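Local coordinates for protein beta-glucosidase (Chaetomella raphigera, PDB 6JXG) that probably hydrolyses terminal, non-reducing beta-D-glucosyl residues with release of beta-D-glucose, as a secreted glycoside hydrolase of family 3 acting in cellulose degradation, at residues Ala120-Glu125 / Ser440-Ile445; Asn160-Asn165 / Thr542-Gly547; Ser370-Asp375 / Ser385-Phe390; Gly452-Leu457 / Val484-Leu489. One frame throughout, in Å; residues are numbered along the deposited sequence.

Contact 1. Residues Ala120-Glu125 / Ser440-Ile445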
loop_
_atom_site.group_PDB
_atom_site.type_symbol
_atom_site.label_atom_id
_atom_site.label_comp_id
_atom_site.label_asym_id
_atom_site.label_seq_id
_atom_site.Cartn_x
_atom_site.Cartn_y
_atom_site.Cartn_z
ATOM N N ALA A 120 4.721 -4.254 -12.177
ATOM C CA ALA A 120 3.312 -3.951 -12.251
ATOM C C ALA A 120 2.956 -2.540 -11.773
ATOM O O ALA A 120 3.569 -1.942 -10.864
ATOM C CB ALA A 120 2.482 -5.037 -11.597
ATOM N N GLY A 121 2.023 -1.922 -12.484
ATOM C CA GLY A 121 1.970 -0.458 -12.451
ATOM C C GLY A 121 1.366 0.212 -11.213
ATOM O O GLY A 121 1.584 1.407 -11.018
ATOM N N ARG A 122 0.600 -0.538 -10.413
ATOM C CA ARG A 122 -0.072 0.058 -9.250
ATOM C C ARG A 122 0.518 -0.363 -7.903
ATOM O O ARG A 122 -0.044 -0.074 -6.836
ATOM C CB ARG A 122 -1.536 -0.296 -9.299
ATOM C CG ARG A 122 -2.234 0.311 -10.503
ATOM C CD ARG A 122 -3.704 -0.098 -10.489
ATOM N NE ARG A 122 -4.424 0.764 -9.503
ATOM C CZ ARG A 122 -5.747 0.783 -9.332
ATOM N NH1 ARG A 122 -6.518 -0.047 -10.016
ATOM N NH2 ARG A 122 -6.289 1.620 -8.459
ATOM N N ASN A 123 1.666 -0.990 -7.926
ATOM C CA ASN A 123 2.200 -1.588 -6.682
ATOM C C ASN A 123 2.530 -0.564 -5.607
ATOM O O ASN A 123 2.334 -0.797 -4.452
ATOM C CB ASN A 123 3.433 -2.475 -6.973
ATOM C CG ASN A 123 3.119 -3.649 -7.851
ATOM O OD1 ASN A 123 1.980 -4.001 -8.036
ATOM N ND2 ASN A 123 4.165 -4.321 -8.331
ATOM N N TRP A 124 2.972 0.584 -6.033
ATOM C CA TRP A 124 3.136 1.784 -5.178
ATOM C C TRP A 124 1.937 2.236 -4.353
ATOM O O TRP A 124 2.116 2.814 -3.239
ATOM C CB TRP A 124 3.671 2.975 -5.999
ATOM C CG TRP A 124 2.802 3.396 -7.093
ATOM C CD1 TRP A 124 2.764 2.884 -8.345
ATOM C CD2 TRP A 124 1.706 4.325 -6.988
ATOM N NE1 TRP A 124 1.770 3.533 -9.081
ATOM C CE2 TRP A 124 1.101 4.405 -8.251
ATOM C CE3 TRP A 124 1.223 5.140 -5.957
ATOM C CZ2 TRP A 124 0.008 5.284 -8.528
ATOM C CZ3 TRP A 124 0.103 6.013 -6.213
ATOM C CH2 TRP A 124 -0.475 6.078 -7.489
ATOM N N GLU A 125 0.731 1.900 -4.809
ATOM C CA GLU A 125 -0.452 2.207 -4.029
ATOM C C GLU A 125 -0.622 1.301 -2.812
ATOM O O GLU A 125 -1.323 1.663 -1.827
ATOM C CB GLU A 125 -1.725 2.019 -4.876
ATOM C CG GLU A 125 -1.854 2.833 -6.154
ATOM C CD GLU A 125 -3.287 3.032 -6.599
ATOM O OE1 GLU A 125 -4.139 3.522 -5.789
ATOM O OE2 GLU A 125 -3.590 2.749 -7.785
ATOM N N SER A 440 5.037 4.738 -12.783
ATOM C CA SER A 440 4.069 3.798 -13.337
ATOM C C SER A 440 2.707 4.206 -12.771
ATOM O O SER A 440 2.593 5.087 -11.924
ATOM C CB SER A 440 4.438 2.329 -12.973
ATOM O OG SER A 440 4.246 1.985 -11.596
ATOM N N GLY A 441 1.699 3.489 -13.198
ATOM C CA GLY A 441 0.338 3.795 -12.816
ATOM C C GLY A 441 -0.692 2.823 -13.307
ATOM O O GLY A 441 -0.391 1.730 -13.817
ATOM N N GLU A 442 -1.942 3.219 -13.092
ATOM C CA GLU A 442 -3.063 2.453 -13.476
ATOM C C GLU A 442 -3.176 2.318 -15.010
ATOM O O GLU A 442 -2.828 3.220 -15.773
ATOM C CB GLU A 442 -4.344 3.100 -12.874
ATOM C CG GLU A 442 -5.570 2.243 -13.055
ATOM C CD GLU A 442 -6.799 2.779 -12.310
ATOM O OE1 GLU A 442 -7.893 2.203 -12.518
ATOM O OE2 GLU A 442 -6.622 3.618 -11.415
ATOM N N GLY A 443 -3.629 1.178 -15.428
ATOM C CA GLY A 443 -3.635 0.862 -16.860
ATOM C C GLY A 443 -4.730 1.482 -17.732
ATOM O O GLY A 443 -5.180 0.825 -18.645
ATOM N N TYR A 444 -5.086 2.749 -17.510
ATOM C CA TYR A 444 -5.894 3.493 -18.478
ATOM C C TYR A 444 -5.141 4.652 -19.034
ATOM O O TYR A 444 -5.685 5.371 -19.829
ATOM C CB TYR A 444 -7.268 3.912 -17.950
ATOM C CG TYR A 444 -7.237 4.931 -16.862
ATOM C CD1 TYR A 444 -7.343 6.261 -17.150
ATOM C CD2 TYR A 444 -7.205 4.542 -15.504
ATOM C CE1 TYR A 444 -7.304 7.258 -16.140
ATOM C CE2 TYR A 444 -7.141 5.504 -14.501
ATOM C CZ TYR A 444 -7.179 6.860 -14.842
ATOM O OH TYR A 444 -7.136 7.779 -13.827
ATOM N N ILE A 445 -3.881 4.836 -18.641
ATOM C CA ILE A 445 -3.066 5.933 -19.063
ATOM C C ILE A 445 -1.725 5.351 -19.555
ATOM O O ILE A 445 -1.132 4.482 -18.906
ATOM C CB ILE A 445 -2.755 6.824 -17.839
ATOM C CG1 ILE A 445 -4.038 7.491 -17.295
ATOM C CG2 ILE A 445 -1.825 7.958 -18.234
ATOM C CD1 ILE A 445 -3.844 8.307 -16.035
HETATM O O HOH W 1 5.753 -0.317 -10.960
HETATM O O HOH W 2 -9.295 0.484 -10.248
#

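Contact 2. Residues Asn160-Asn165 / Thr542-Gly547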
loop_
_atom_site.group_PDB
_atom_site.type_symbol
_atom_site.label_atom_id
_atom_site.label_comp_id
_atom_site.label_asym_id
_atom_site.label_seq_id
_atom_site.Cartn_x
_atom_site.Cartn_y
_atom_site.Cartn_z
ATOM N N ASN A 160 -5.375 -9.023 -9.017
ATOM C CA ASN A 160 -5.112 -7.969 -10.045
ATOM C C ASN A 160 -3.678 -7.497 -9.875
ATOM O O ASN A 160 -3.392 -6.415 -9.388
ATOM C CB ASN A 160 -6.131 -6.876 -9.863
ATOM C CG ASN A 160 -5.954 -5.705 -10.785
ATOM O OD1 ASN A 160 -5.389 -5.828 -11.906
ATOM N ND2 ASN A 160 -6.470 -4.581 -10.357
ATOM N N GLU A 161 -2.760 -8.386 -10.226
ATOM C CA GLU A 161 -1.324 -8.192 -9.984
ATOM C C GLU A 161 -0.624 -7.527 -11.178
ATOM O O GLU A 161 0.578 -7.374 -11.140
ATOM C CB GLU A 161 -0.684 -9.513 -9.546
ATOM C CG GLU A 161 -1.225 -10.005 -8.190
ATOM C CD GLU A 161 -0.696 -9.158 -7.015
ATOM O OE1 GLU A 161 0.436 -8.586 -7.190
ATOM O OE2 GLU A 161 -1.412 -9.090 -5.934
ATOM N N GLN A 162 -1.360 -7.249 -12.256
ATOM C CA GLN A 162 -0.825 -6.436 -13.379
ATOM C C GLN A 162 -1.921 -5.633 -14.040
ATOM O O GLN A 162 -3.083 -6.031 -14.049
ATOM C CB GLN A 162 -0.100 -7.295 -14.426
ATOM C CG GLN A 162 -1.042 -8.320 -15.110
ATOM C CD GLN A 162 -0.275 -9.161 -16.130
ATOM O OE1 GLN A 162 0.721 -9.818 -15.776
ATOM N NE2 GLN A 162 -0.663 -9.059 -17.386
ATOM N N GLU A 163 -1.530 -4.508 -14.651
ATOM C CA GLU A 163 -2.463 -3.632 -15.345
ATOM C C GLU A 163 -2.729 -4.089 -16.795
ATOM O O GLU A 163 -3.824 -3.919 -17.331
ATOM C CB GLU A 163 -1.932 -2.205 -15.374
ATOM C CG GLU A 163 -1.932 -1.606 -13.978
ATOM C CD GLU A 163 -3.319 -1.655 -13.402
ATOM O OE1 GLU A 163 -4.180 -0.820 -13.801
ATOM O OE2 GLU A 163 -3.584 -2.583 -12.578
ATOM N N THR A 164 -1.713 -4.698 -17.392
ATOM C CA THR A 164 -1.831 -5.266 -18.724
ATOM C C THR A 164 -2.962 -6.307 -18.805
ATOM O O THR A 164 -2.996 -7.350 -18.080
ATOM C CB THR A 164 -0.491 -5.858 -19.181
ATOM O OG1 THR A 164 0.531 -4.838 -19.182
ATOM C CG2 THR A 164 -0.621 -6.429 -20.646
ATOM N N ASN A 165 -3.937 -6.009 -19.658
ATOM C CA ASN A 165 -5.133 -6.842 -19.866
ATOM C C ASN A 165 -5.902 -7.114 -18.590
ATOM O O ASN A 165 -6.501 -8.132 -18.446
ATOM C CB ASN A 165 -4.782 -8.237 -20.483
ATOM C CG ASN A 165 -4.018 -8.125 -21.798
ATOM O OD1 ASN A 165 -4.253 -7.250 -22.569
ATOM N ND2 ASN A 165 -3.070 -8.990 -22.004
ATOM N N THR A 542 9.276 -13.573 -11.665
ATOM C CA THR A 542 7.929 -13.119 -12.103
ATOM C C THR A 542 8.115 -12.028 -13.116
ATOM O O THR A 542 9.162 -11.340 -13.161
ATOM C CB THR A 542 7.108 -12.549 -10.983
ATOM O OG1 THR A 542 7.868 -11.546 -10.281
ATOM C CG2 THR A 542 6.727 -13.597 -10.015
ATOM N N ALA A 543 7.069 -11.849 -13.912
ATOM C CA ALA A 543 7.045 -10.842 -14.968
ATOM C C ALA A 543 5.581 -10.612 -15.424
ATOM O O ALA A 543 4.667 -11.423 -15.137
ATOM C CB ALA A 543 7.912 -11.354 -16.118
ATOM N N ILE A 544 5.378 -9.522 -16.130
ATOM C CA ILE A 544 4.103 -9.218 -16.784
ATOM C C ILE A 544 3.813 -10.287 -17.824
ATOM O O ILE A 544 4.626 -10.543 -18.706
ATOM C CB ILE A 544 4.129 -7.845 -17.451
ATOM C CG1 ILE A 544 4.466 -6.731 -16.406
ATOM C CG2 ILE A 544 2.815 -7.573 -18.177
ATOM C CD1 ILE A 544 3.411 -6.531 -15.306
ATOM N N VAL A 545 2.657 -10.891 -17.733
ATOM C CA VAL A 545 2.272 -11.997 -18.618
ATOM C C VAL A 545 1.368 -11.482 -19.769
ATOM O O VAL A 545 0.606 -10.520 -19.587
ATOM C CB VAL A 545 1.569 -12.919 -17.633
ATOM C CG1 VAL A 545 0.079 -12.994 -17.641
ATOM C CG2 VAL A 545 2.407 -13.925 -16.949
ATOM N N PRO A 546 1.394 -12.148 -20.941
ATOM C CA PRO A 546 0.545 -11.681 -22.056
ATOM C C PRO A 546 -0.825 -12.301 -22.110
ATOM O O PRO A 546 -1.582 -11.986 -23.027
ATOM C CB PRO A 546 1.324 -12.145 -23.330
ATOM C CG PRO A 546 2.109 -13.320 -22.855
ATOM C CD PRO A 546 2.365 -13.172 -21.359
ATOM N N GLY A 547 -1.165 -13.201 -21.204
ATOM C CA GLY A 547 -2.438 -13.937 -21.264
ATOM C C GLY A 547 -2.917 -14.192 -19.824
ATOM O O GLY A 547 -2.951 -13.245 -18.997
HETATM O O HOH W 3 -2.412 -10.766 -19.727
#

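Contact 3. Residues Ser370-Asp375 / Ser385-Phe390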
loop_
_atom_site.group_PDB
_atom_site.type_symbol
_atom_site.label_atom_id
_atom_site.label_comp_id
_atom_site.label_asym_id
_atom_site.label_seq_id
_atom_site.Cartn_x
_atom_site.Cartn_y
_atom_site.Cartn_z
ATOM N N SER A 370 -3.067 15.239 -16.141
ATOM C CA SER A 370 -4.291 14.640 -15.670
ATOM C C SER A 370 -3.974 13.336 -14.918
ATOM O O SER A 370 -3.201 12.482 -15.404
ATOM C CB SER A 370 -5.175 14.355 -16.878
ATOM O OG SER A 370 -6.341 13.698 -16.484
ATOM N N ASP A 371 -4.531 13.173 -13.726
ATOM C CA ASP A 371 -4.290 11.972 -12.919
ATOM C C ASP A 371 -2.799 11.657 -12.713
ATOM O O ASP A 371 -2.438 10.539 -12.486
ATOM C CB ASP A 371 -5.012 10.753 -13.508
ATOM C CG ASP A 371 -6.529 10.926 -13.565
ATOM O OD1 ASP A 371 -7.078 11.640 -12.713
ATOM O OD2 ASP A 371 -7.160 10.264 -14.411
ATOM N N ARG A 372 -1.962 12.694 -12.732
ATOM C CA ARG A 372 -0.473 12.624 -12.553
ATOM C C ARG A 372 0.170 11.739 -13.631
ATOM O O ARG A 372 1.245 11.142 -13.405
ATOM C CB ARG A 372 -0.067 12.145 -11.154
ATOM C CG ARG A 372 -0.917 12.717 -10.023
ATOM C CD ARG A 372 -0.561 14.179 -9.780
ATOM N NE ARG A 372 -1.229 15.098 -10.712
ATOM C CZ ARG A 372 -2.420 15.618 -10.566
ATOM N NH1 ARG A 372 -2.872 16.436 -11.501
ATOM N NH2 ARG A 372 -3.147 15.407 -9.488
ATOM N N GLY A 373 -0.441 11.735 -14.812
ATOM C CA GLY A 373 -0.006 10.909 -15.946
ATOM C C GLY A 373 1.167 11.478 -16.712
ATOM O O GLY A 373 1.147 11.581 -17.940
ATOM N N CYS A 374 2.236 11.767 -16.017
ATOM C CA CYS A 374 3.515 12.008 -16.625
ATOM C C CYS A 374 4.598 11.830 -15.550
ATOM O O CYS A 374 4.304 11.921 -14.320
ATOM C CB CYS A 374 3.562 13.470 -17.175
ATOM S SG CYS A 374 3.613 14.786 -15.940
ATOM N N ASP A 375 5.867 11.739 -15.995
ATOM C CA ASP A 375 7.020 11.728 -15.074
ATOM C C ASP A 375 7.911 12.913 -15.437
ATOM O O ASP A 375 8.969 12.745 -16.040
ATOM C CB ASP A 375 7.769 10.408 -15.198
ATOM C CG ASP A 375 8.961 10.283 -14.240
ATOM O OD1 ASP A 375 9.012 11.010 -13.264
ATOM O OD2 ASP A 375 9.894 9.491 -14.529
ATOM N N SER A 385 -6.114 6.446 -10.627
ATOM C CA SER A 385 -7.148 6.802 -9.691
ATOM C C SER A 385 -6.647 7.005 -8.289
ATOM O O SER A 385 -7.279 7.706 -7.509
ATOM C CB SER A 385 -8.228 5.720 -9.662
ATOM O OG SER A 385 -7.635 4.566 -9.092
ATOM N N GLY A 386 -5.488 6.422 -7.967
ATOM C CA GLY A 386 -4.883 6.522 -6.603
ATOM C C GLY A 386 -4.060 7.787 -6.362
ATOM O O GLY A 386 -2.912 7.724 -5.853
ATOM N N THR A 387 -4.641 8.909 -6.766
ATOM C CA THR A 387 -4.014 10.212 -6.808
ATOM C C THR A 387 -4.820 11.264 -6.107
ATOM O O THR A 387 -5.981 11.049 -5.746
ATOM C CB THR A 387 -3.712 10.649 -8.262
ATOM O OG1 THR A 387 -4.905 10.680 -9.074
ATOM C CG2 THR A 387 -2.641 9.620 -8.876
ATOM N N ALA A 388 -4.221 12.451 -6.030
ATOM C CA ALA A 388 -4.807 13.670 -5.449
ATOM C C ALA A 388 -4.078 14.839 -6.102
ATOM O O ALA A 388 -3.008 14.631 -6.640
ATOM C CB ALA A 388 -4.615 13.746 -3.972
ATOM N N ASP A 389 -4.683 16.022 -5.993
ATOM C CA ASP A 389 -4.074 17.276 -6.485
ATOM C C ASP A 389 -3.194 17.751 -5.344
ATOM O O ASP A 389 -3.623 17.703 -4.200
ATOM C CB ASP A 389 -5.128 18.287 -6.832
ATOM C CG ASP A 389 -5.782 18.017 -8.197
ATOM O OD1 ASP A 389 -5.599 16.934 -8.810
ATOM O OD2 ASP A 389 -6.468 18.956 -8.652
ATOM N N PHE A 390 -1.923 18.049 -5.625
ATOM C CA PHE A 390 -1.044 18.562 -4.614
ATOM C C PHE A 390 -1.495 19.964 -4.227
ATOM O O PHE A 390 -1.734 20.780 -5.131
ATOM C CB PHE A 390 0.382 18.712 -5.141
ATOM C CG PHE A 390 1.054 17.411 -5.513
ATOM C CD1 PHE A 390 1.653 16.669 -4.562
ATOM C CD2 PHE A 390 1.108 16.981 -6.847
ATOM C CE1 PHE A 390 2.341 15.507 -4.884
ATOM C CE2 PHE A 390 1.783 15.834 -7.190
ATOM C CZ PHE A 390 2.386 15.085 -6.202
HETATM O O HOH W 4 -6.748 12.321 -10.204
HETATM O O HOH W 5 -5.606 17.599 -11.617
#

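Contact 4. Residues Gly452-Leu457 / Val484-Leu489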
loop_
_atom_site.group_PDB
_atom_site.type_symbol
_atom_site.label_atom_id
_atom_site.label_comp_id
_atom_site.label_asym_id
_atom_site.label_seq_id
_atom_site.Cartn_x
_atom_site.Cartn_y
_atom_site.Cartn_z
ATOM N N GLY A 452 0.227 1.722 -17.991
ATOM C CA GLY A 452 0.255 1.324 -16.578
ATOM C C GLY A 452 1.528 0.652 -16.089
ATOM O O GLY A 452 2.276 1.214 -15.315
ATOM N N ASP A 453 1.692 -0.614 -16.468
ATOM C CA ASP A 453 2.861 -1.405 -16.112
ATOM C C ASP A 453 4.132 -0.879 -16.753
ATOM O O ASP A 453 4.097 -0.403 -17.881
ATOM C CB ASP A 453 2.686 -2.861 -16.608
ATOM C CG ASP A 453 1.536 -3.607 -15.954
ATOM O OD1 ASP A 453 1.213 -3.342 -14.752
ATOM O OD2 ASP A 453 0.982 -4.524 -16.636
ATOM N N ARG A 454 5.248 -1.001 -16.036
ATOM C CA ARG A 454 6.552 -0.687 -16.511
ATOM C C ARG A 454 7.091 -1.764 -17.445
ATOM O O ARG A 454 6.866 -2.959 -17.262
ATOM C CB ARG A 454 7.572 -0.524 -15.366
ATOM C CG ARG A 454 7.225 0.608 -14.426
ATOM C CD ARG A 454 8.270 0.800 -13.383
ATOM N NE ARG A 454 8.310 -0.139 -12.304
ATOM C CZ ARG A 454 9.406 -0.383 -11.586
ATOM N NH1 ARG A 454 10.605 0.119 -11.902
ATOM N NH2 ARG A 454 9.337 -1.180 -10.553
ATOM N N ASN A 455 7.809 -1.311 -18.445
ATOM C CA ASN A 455 8.289 -2.214 -19.461
ATOM C C ASN A 455 9.699 -2.705 -19.123
ATOM O O ASN A 455 10.277 -3.511 -19.826
ATOM C CB ASN A 455 8.094 -1.615 -20.850
ATOM C CG ASN A 455 9.033 -0.468 -21.173
ATOM O OD1 ASN A 455 8.857 0.221 -22.220
ATOM N ND2 ASN A 455 10.027 -0.258 -20.371
ATOM N N SER A 456 10.268 -2.241 -18.010
ATOM C CA SER A 456 11.618 -2.647 -17.596
ATOM C C SER A 456 11.737 -2.264 -16.152
ATOM O O SER A 456 10.832 -1.620 -15.629
ATOM C CB SER A 456 12.723 -1.931 -18.348
ATOM O OG SER A 456 12.753 -0.575 -17.928
ATOM N N LEU A 457 12.869 -2.637 -15.558
ATOM C CA LEU A 457 13.284 -2.225 -14.203
ATOM C C LEU A 457 14.505 -1.249 -14.245
ATOM O O LEU A 457 15.340 -1.146 -13.320
ATOM C CB LEU A 457 13.570 -3.455 -13.349
ATOM C CG LEU A 457 12.371 -4.379 -13.055
ATOM C CD1 LEU A 457 12.875 -5.536 -12.221
ATOM C CD2 LEU A 457 11.190 -3.715 -12.329
ATOM N N VAL A 484 8.728 4.325 -7.935
ATOM C CA VAL A 484 7.540 3.544 -7.560
ATOM C C VAL A 484 7.815 2.125 -7.176
ATOM O O VAL A 484 6.933 1.456 -6.629
ATOM C CB VAL A 484 6.481 3.565 -8.675
ATOM C CG1 VAL A 484 6.021 4.990 -8.874
ATOM C CG2 VAL A 484 7.021 3.007 -10.018
ATOM N N GLY A 485 9.027 1.616 -7.472
ATOM C CA GLY A 485 9.322 0.241 -7.184
ATOM C C GLY A 485 10.736 -0.133 -7.502
ATOM O O GLY A 485 11.487 0.724 -7.925
ATOM N N PRO A 486 11.071 -1.409 -7.345
ATOM C CA PRO A 486 12.427 -1.898 -7.595
ATOM C C PRO A 486 12.974 -1.434 -8.930
ATOM O O PRO A 486 12.247 -1.340 -9.957
ATOM C CB PRO A 486 12.251 -3.428 -7.623
ATOM C CG PRO A 486 10.982 -3.709 -6.926
ATOM C CD PRO A 486 10.134 -2.505 -7.026
ATOM N N LEU A 487 14.262 -1.169 -8.922
ATOM C CA LEU A 487 15.027 -0.890 -10.096
ATOM C C LEU A 487 16.348 -1.724 -9.999
ATOM O O LEU A 487 16.852 -1.974 -8.923
ATOM C CB LEU A 487 15.381 0.585 -10.210
ATOM C CG LEU A 487 14.248 1.560 -10.387
ATOM C CD1 LEU A 487 14.697 2.966 -10.210
ATOM C CD2 LEU A 487 13.748 1.304 -11.817
ATOM N N ILE A 488 16.916 -2.045 -11.150
ATOM C CA ILE A 488 18.225 -2.685 -11.202
ATOM C C ILE A 488 19.226 -1.519 -11.205
ATOM O O ILE A 488 19.186 -0.647 -12.053
ATOM C CB ILE A 488 18.358 -3.569 -12.466
ATOM C CG1 ILE A 488 17.205 -4.574 -12.574
ATOM C CG2 ILE A 488 19.749 -4.223 -12.551
ATOM C CD1 ILE A 488 17.103 -5.588 -11.436
ATOM N N LEU A 489 20.118 -1.540 -10.239
ATOM C CA LEU A 489 21.017 -0.458 -9.976
ATOM C C LEU A 489 22.474 -0.825 -10.318
ATOM O O LEU A 489 23.357 -0.010 -10.072
ATOM C CB LEU A 489 20.928 -0.041 -8.533
ATOM C CG LEU A 489 19.546 0.388 -8.042
ATOM C CD1 LEU A 489 19.579 0.849 -6.586
ATOM C CD2 LEU A 489 19.098 1.525 -8.925
#

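Contact 1. Residues Ala120-Glu125 / Ser440-Ile445
The backbone oxygen of G121 is held from two directions: S440 OG donates to G121 O at 2.8 Å, and from within its own segment W124 NE1 adds a weak bond. This is the seam between the two large domains of a family 3 glycosidase, where a loop of the N-terminal TIM-barrel domain meets one from the C-terminal domain, and in this family the active site lies between these domains. The serine hydroxyl comes from above the carbonyl plane, 39° out of it, set there by a chi1 of 71° that tucks OG between its backbone N and carbonyl carbon. A water extends the hold, donating to both A120 O and S440 OG. Further on, the side chains of R122 and E442 run alongside each other and stack, their planes 5° apart. R122 NH2 lies 3.6 Å from E442 OE2, a salt bridge of charge alone, since the oxygen sits over the guanidinium face and no N-H points at it. The N-H groups serve other acceptors, while E442 turns its oxygens to S385 and R166. Within 120-125, R122 grips E125 side-on, with NE 2.8 Å and NH2 3.0 Å from the single oxygen OE2.

Contact 2. Residues Asn160-Asn165 / Thr542-Gly547
The segments 160-165 and 542-547 are both irregular and advance in the same general direction, with Q162 CA 6.6 Å from I544 CA and N165 CA 7.7 Å from G547 CA. Across that spacing the bonding is done by an amide side chain. Q162 behaves as a substitute for a neighbouring strand: its OE1 accepts from V545 N at 3.0 Å and its NE2 donates to V545 O at 2.9 Å, so one residue's N-H and C=O are both answered by one amide. Both bonds are nearly straight, and each donor lies in the plane of the carbonyl it meets, on a lone pair. The second hydrogen of NE2 goes to T164 O of its own segment, 3.0 Å away, and this third bond fixes the rotation of the amide. The reach comes from an extended chain (chi2 -179°) beyond a CG lodged between backbone N and carbonyl carbon. The contact ties a loop that follows strand 151-157 of the TIM-barrel domain to a C-terminal-domain loop ahead of helix 559-564, near the surface. Apolar edges close in beside the polar pair. I544 sends its two branches to different partners, CD1 to Q162 CB at 3.7 Å and CG2 against the side chain of T164, whose hydroxyl bonds to D453. Toward the surface a water adds a bridge: it accepts from N165 ND2 and donates to V545 O and, at 2.6 Å, to G547 O.

Contact 3. Residues Ser370-Asp375 / Ser385-Phe390
R372 and the run from T387 to F390 make the dense half of this contact, while the D371 carboxylate and the T387 hydroxyl are bridged by a water. Both segments belong to one long loop of the C-terminal domain, between strand 351-355 and helix 396-406; the C369-C374 disulfide closes a small covalent loop that includes R372, and an inverse gamma turn is centred on G373 in that loop. On the tight side, R372 is buried and folded back on itself, bent at chi2 (-74°) and again at chi3. Its CG rests 3.7 Å from T387 CG2, and its CD comes within 3.9 Å of F390 CE2 as the two side chains slide past each other in opposite directions. NH2 makes the polar contacts across the segments: it donates to A388 O and to D389 OD1, each at 3.0 Å, the latter bond being a salt bridge. Both acceptors sit at the guanidinium edge, yet both are approached from above their own planes, the carboxylate standing 65° to the guanidinium. With an alanine here, A388 O and D389 OD1 would probably lose their shared donor and a gap would open beside F390. The looser side is wetter. Another water joins R372 NH1 to D389 OD1, whose partner oxygen OD2 is taken by Q67. The D371 carboxylate also engages R64 and Y444, and T387 OG1 is also bonded to G384 O; the water between them donates to D371 OD1 at 2.6 Å and to T387 OG1 at 2.7 Å.

Contact 4. Residues Gly452-Leu457 / Val484-Leu489
R454 is the first residue of 452-457 to reach across to 484-489, and it does so with the end of its guanidinium. NH1 and NH2 both point at a single backbone oxygen, P486 O, at 2.9 and 3.0 Å, an end-on fork in which the acceptor lies close to the guanidinium plane. NH2 meets that oxygen on a lone pair, whereas NH1 comes in tilted from the carbonyl plane. A bend at chi3 (-76°), after an extended chi2, swings the group onto its target. The flat group is also sandwiched: V484 CG2 and G485 N lie over one face, and L457 CD2, from its own segment, sits 3.4 Å above the other, toward the rim. L487 CD2 packs at the edge, 3.4 Å from NH1. Replacing R454 by a leucine would probably leave P486 O without either of these donors and P118 O, which NH2 also serves, without its mate. Past N455 and S456 the chain returns at L457, whose O accepts from I488 N at 2.8 Å and takes a CA-H...O contact from L487 CA. The L457 side chain adds apolar packing, CB lying 3.9 Å from I488 CG1. This double hold by side chain and backbone joins two loops of the C-terminal domain: one follows strand 450-451 and leads to helix 463-471, while the other leaves strand 477-483 and enters helix 490-493 at the N-cap residue L489, with R454 and L487 touching strand 431-438.

Contact 1 is the hub of the set, its centre about 11 Å from the centres of contacts 2, 3 and 4, whereas contacts 2 and 3 lie about 22 Å apart and do not touch. Contacts 1 and 2 join the barrel domain to the C-terminal domain, and their segments alternate along the chain; contacts 3 and 4 stay within the C-terminal domain, contact 3 nested inside the loops closed by both interdomain contacts and contact 4 inside that of contact 2. The loops after strands 431-438 and 477-483, neighbours in one sheet, feed contacts 1 and 4. D453 of contact 4 links to G121 of contact 1 and to E163 and T164 of contact 2, so that polar bonds through D453 connect contacts 1, 2 and 4 at the domain junction.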